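PDB 3Q9T: choline dehydrogenase and related flavoproteins from Aspergillus oryzae, which oxidises formate as a formate oxidase of the glucose-methanol-choline oxidoreductase family, carrying 8-formyl-FAD as its cofactor at the catalytic site. Local coordinates for residues P103-T108 / L387-F392. Residues are numbered along the deposited sequence; the frame is centred on the assembly and turned at random. Where two conformers were deposited one is given.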
ATOM      1  N   PRO A 103      20.299  -1.947 -25.292  1.00 21.92           N
ATOM      2  CA  PRO A 103      21.310  -2.571 -24.433  1.00 21.12           C
ATOM      3  C   PRO A 103      21.687  -1.769 -23.194  1.00 25.11           C
ATOM      4  O   PRO A 103      21.763  -2.356 -22.111  1.00 19.41           O
ATOM      5  CB  PRO A 103      22.531  -2.671 -25.355  1.00 20.77           C
ATOM      6  CG  PRO A 103      22.377  -1.502 -26.280  1.00 20.70           C
ATOM      7  CD  PRO A 103      20.881  -1.423 -26.540  1.00 18.39           C
ATOM      8  N   GLY A 104      21.948  -0.470 -23.351  1.00 20.45           N
ATOM      9  CA  GLY A 104      22.470   0.327 -22.262  1.00 20.80           C
ATOM     10  C   GLY A 104      23.818   0.973 -22.552  1.00 27.09           C
ATOM     11  O   GLY A 104      24.374   0.839 -23.638  1.00 25.80           O
ATOM     12  N   HIS A 105      24.361   1.660 -21.555  1.00 17.12           N
ATOM     13  CA  HIS A 105      25.495   2.537 -21.763  1.00 26.56           C
ATOM     14  C   HIS A 105      26.795   1.791 -21.487  1.00 24.12           C
ATOM     15  O   HIS A 105      26.895   1.049 -20.526  1.00 20.01           O
ATOM     16  CB  HIS A 105      25.361   3.768 -20.868  1.00 22.65           C
ATOM     17  CG  HIS A 105      26.285   4.889 -21.225  1.00 23.86           C
ATOM     18  ND1 HIS A 105      27.598   4.931 -20.808  1.00 19.20           N
ATOM     19  CD2 HIS A 105      26.078   6.024 -21.939  1.00 23.03           C
ATOM     20  CE1 HIS A 105      28.162   6.042 -21.253  1.00 21.27           C
ATOM     21  NE2 HIS A 105      27.262   6.721 -21.943  1.00 20.53           N
ATOM     22  N   LYS A 106      27.771   1.976 -22.367  1.00 21.10           N
ATOM     23  CA  LYS A 106      29.070   1.323 -22.253  1.00 19.74           C
ATOM     24  C   LYS A 106      29.744   1.525 -20.887  1.00 19.63           C
ATOM     25  O   LYS A 106      30.302   0.596 -20.319  1.00 21.24           O
ATOM     26  CB  LYS A 106      29.994   1.819 -23.381  1.00 18.98           C
ATOM     27  CG  LYS A 106      31.489   1.496 -23.199  1.00 24.47           C
ATOM     28  CD  LYS A 106      32.278   1.897 -24.462  1.00 25.31           C
ATOM     29  CE  LYS A 106      33.741   2.193 -24.159  1.00 37.65           C
ATOM     30  NZ  LYS A 106      34.440   1.092 -23.444  1.00 29.64           N
ATOM     31  N   ALA A 107      29.690   2.735 -20.356  1.00 18.83           N
ATOM     32  CA  ALA A 107      30.356   3.014 -19.095  1.00 24.52           C
ATOM     33  C   ALA A 107      29.784   2.149 -17.978  1.00 25.19           C
ATOM     34  O   ALA A 107      30.485   1.783 -17.033  1.00 23.30           O
ATOM     35  CB  ALA A 107      30.220   4.476 -18.748  1.00 24.44           C
ATOM     36  N   THR A 108      28.505   1.823 -18.091  1.00 22.10           N
ATOM     37  CA  THR A 108      27.839   1.070 -17.043  1.00 21.57           C
ATOM     38  C   THR A 108      28.261  -0.391 -17.081  1.00 22.55           C
ATOM     39  O   THR A 108      28.579  -0.994 -16.049  1.00 26.17           O
ATOM     40  CB  THR A 108      26.318   1.213 -17.142  1.00 22.72           C
ATOM     41  OG1 THR A 108      25.957   2.565 -16.825  1.00 21.32           O
ATOM     42  CG2 THR A 108      25.628   0.266 -16.170  1.00 18.42           C
ATOM     43  N   LEU A 387      29.503   9.057 -15.175  1.00 24.01           N
ATOM     44  CA  LEU A 387      30.299   8.589 -16.309  1.00 23.83           C
ATOM     45  C   LEU A 387      29.585   8.910 -17.617  1.00 22.20           C
ATOM     46  O   LEU A 387      29.807   8.255 -18.634  1.00 27.46           O
ATOM     47  CB  LEU A 387      30.524   7.077 -16.202  1.00 21.11           C
ATOM     48  CG  LEU A 387      31.836   6.488 -15.683  1.00 34.78           C
ATOM     49  CD1 LEU A 387      32.558   7.399 -14.706  1.00 28.43           C
ATOM     50  CD2 LEU A 387      31.580   5.122 -15.061  1.00 28.44           C
ATOM     51  N   GLY A 388      28.699   9.897 -17.578  1.00 21.56           N
ATOM     52  CA  GLY A 388      28.080  10.408 -18.785  1.00 18.34           C
ATOM     53  C   GLY A 388      26.819   9.692 -19.227  1.00 20.98           C
ATOM     54  O   GLY A 388      26.236  10.044 -20.258  1.00 20.84           O
ATOM     55  N   GLN A 389      26.392   8.690 -18.461  1.00 18.44           N
ATOM     56  CA  GLN A 389      25.171   7.926 -18.734  0.71 21.65           C
ATOM     57  C   GLN A 389      23.924   8.813 -18.713  1.00 22.57           C
ATOM     58  O   GLN A 389      23.938   9.897 -18.114  1.00 17.01           O
ATOM     59  CB  GLN A 389      24.983   6.823 -17.682  0.71 21.11           C
ATOM     60  CG  GLN A 389      26.103   5.810 -17.581  0.71 17.92           C
ATOM     61  CD  GLN A 389      26.972   6.023 -16.347  0.71 24.05           C
ATOM     62  OE1 GLN A 389      27.326   5.066 -15.651  0.71 23.24           O
ATOM     63  NE2 GLN A 389      27.326   7.281 -16.074  0.71 20.41           N
ATOM     64  N   PRO A 390      22.822   8.348 -19.322  1.00 16.35           N
ATOM     65  CA  PRO A 390      21.572   9.104 -19.223  1.00 17.24           C
ATOM     66  C   PRO A 390      21.137   9.187 -17.767  1.00 22.01           C
ATOM     67  O   PRO A 390      21.641   8.436 -16.930  1.00 19.81           O
ATOM     68  CB  PRO A 390      20.565   8.223 -19.971  1.00 16.76           C
ATOM     69  CG  PRO A 390      21.389   7.332 -20.841  1.00 16.69           C
ATOM     70  CD  PRO A 390      22.673   7.117 -20.114  1.00 16.56           C
ATOM     71  N   HIS A 391      20.216  10.096 -17.470  1.00 18.35           N
ATOM     72  CA  HIS A 391      19.505  10.069 -16.197  1.00 19.01           C
ATOM     73  C   HIS A 391      18.159   9.357 -16.327  1.00 20.47           C
ATOM     74  O   HIS A 391      17.692   8.714 -15.379  1.00 21.58           O
ATOM     75  CB  HIS A 391      19.298  11.487 -15.674  1.00 14.23           C
ATOM     76  CG  HIS A 391      20.555  12.137 -15.206  1.00 16.07           C
ATOM     77  ND1 HIS A 391      20.867  13.448 -15.489  1.00 18.79           N
ATOM     78  CD2 HIS A 391      21.585  11.654 -14.471  1.00 17.51           C
ATOM     79  CE1 HIS A 391      22.029  13.753 -14.937  1.00 22.21           C
ATOM     80  NE2 HIS A 391      22.490  12.679 -14.320  1.00 21.02           N
ATOM     81  N   PHE A 392      17.534   9.465 -17.497  1.00 14.63           N
ATOM     82  CA  PHE A 392      16.209   8.881 -17.696  1.00 17.44           C
ATOM     83  C   PHE A 392      16.068   8.138 -19.000  1.00 20.61           C
ATOM     84  O   PHE A 392      16.792   8.399 -19.954  1.00 17.84           O
ATOM     85  CB  PHE A 392      15.119   9.951 -17.628  1.00 19.25           C
ATOM     86  CG  PHE A 392      14.944  10.534 -16.262  1.00 24.44           C
ATOM     87  CD1 PHE A 392      13.961  10.040 -15.410  1.00 20.79           C
ATOM     88  CD2 PHE A 392      15.785  11.555 -15.812  1.00 16.84           C
ATOM     89  CE1 PHE A 392      13.812  10.570 -14.127  1.00 23.00           C
ATOM     90  CE2 PHE A 392      15.644  12.091 -14.539  1.00 21.22           C
ATOM     91  CZ  PHE A 392      14.660  11.595 -13.688  1.00 18.83           C
TER
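A histidine N-cap at the start of helix 106-110 doubles as a packing surface for a distant loop: the ring of His105 lies against Gln389 and Pro390. With CG anti to the backbone N (chi1 -166°) and the ring turned across the chain (chi2 -82°), His105 ND1 accepts from Ala107 N at 3.1 Å, the donor tilted 24° out of the ring plane. This capping bond engages an amide of the first helical turn and restrains the ring's rotation, presenting one face to the loop. Over that face sits Gln389 CA, 4.0 Å from the ring centroid, a CH-pi contact, with Gln389 CG on the same side, 3.7 Å from His105 ND1. Pro390 CD approaches obliquely, 4.0 Å from His105 CD2. Two residues further on, Ala107 CB meets Leu387 CB at 3.7 Å, an apolar touch at the more exposed end. The Gln389 side chain passes obliquely across Thr108, whose hydroxyl is hydrogen-bonded to Asp551. Asp551 bonds His105 N as well, tying the helix start to a third part of the chain. Pro103 and Lys106 touch helix 122-131, and the loop after helix 369-377 runs into strand 392-397, which pairs antiparallel with strands 353-358 and 415-423.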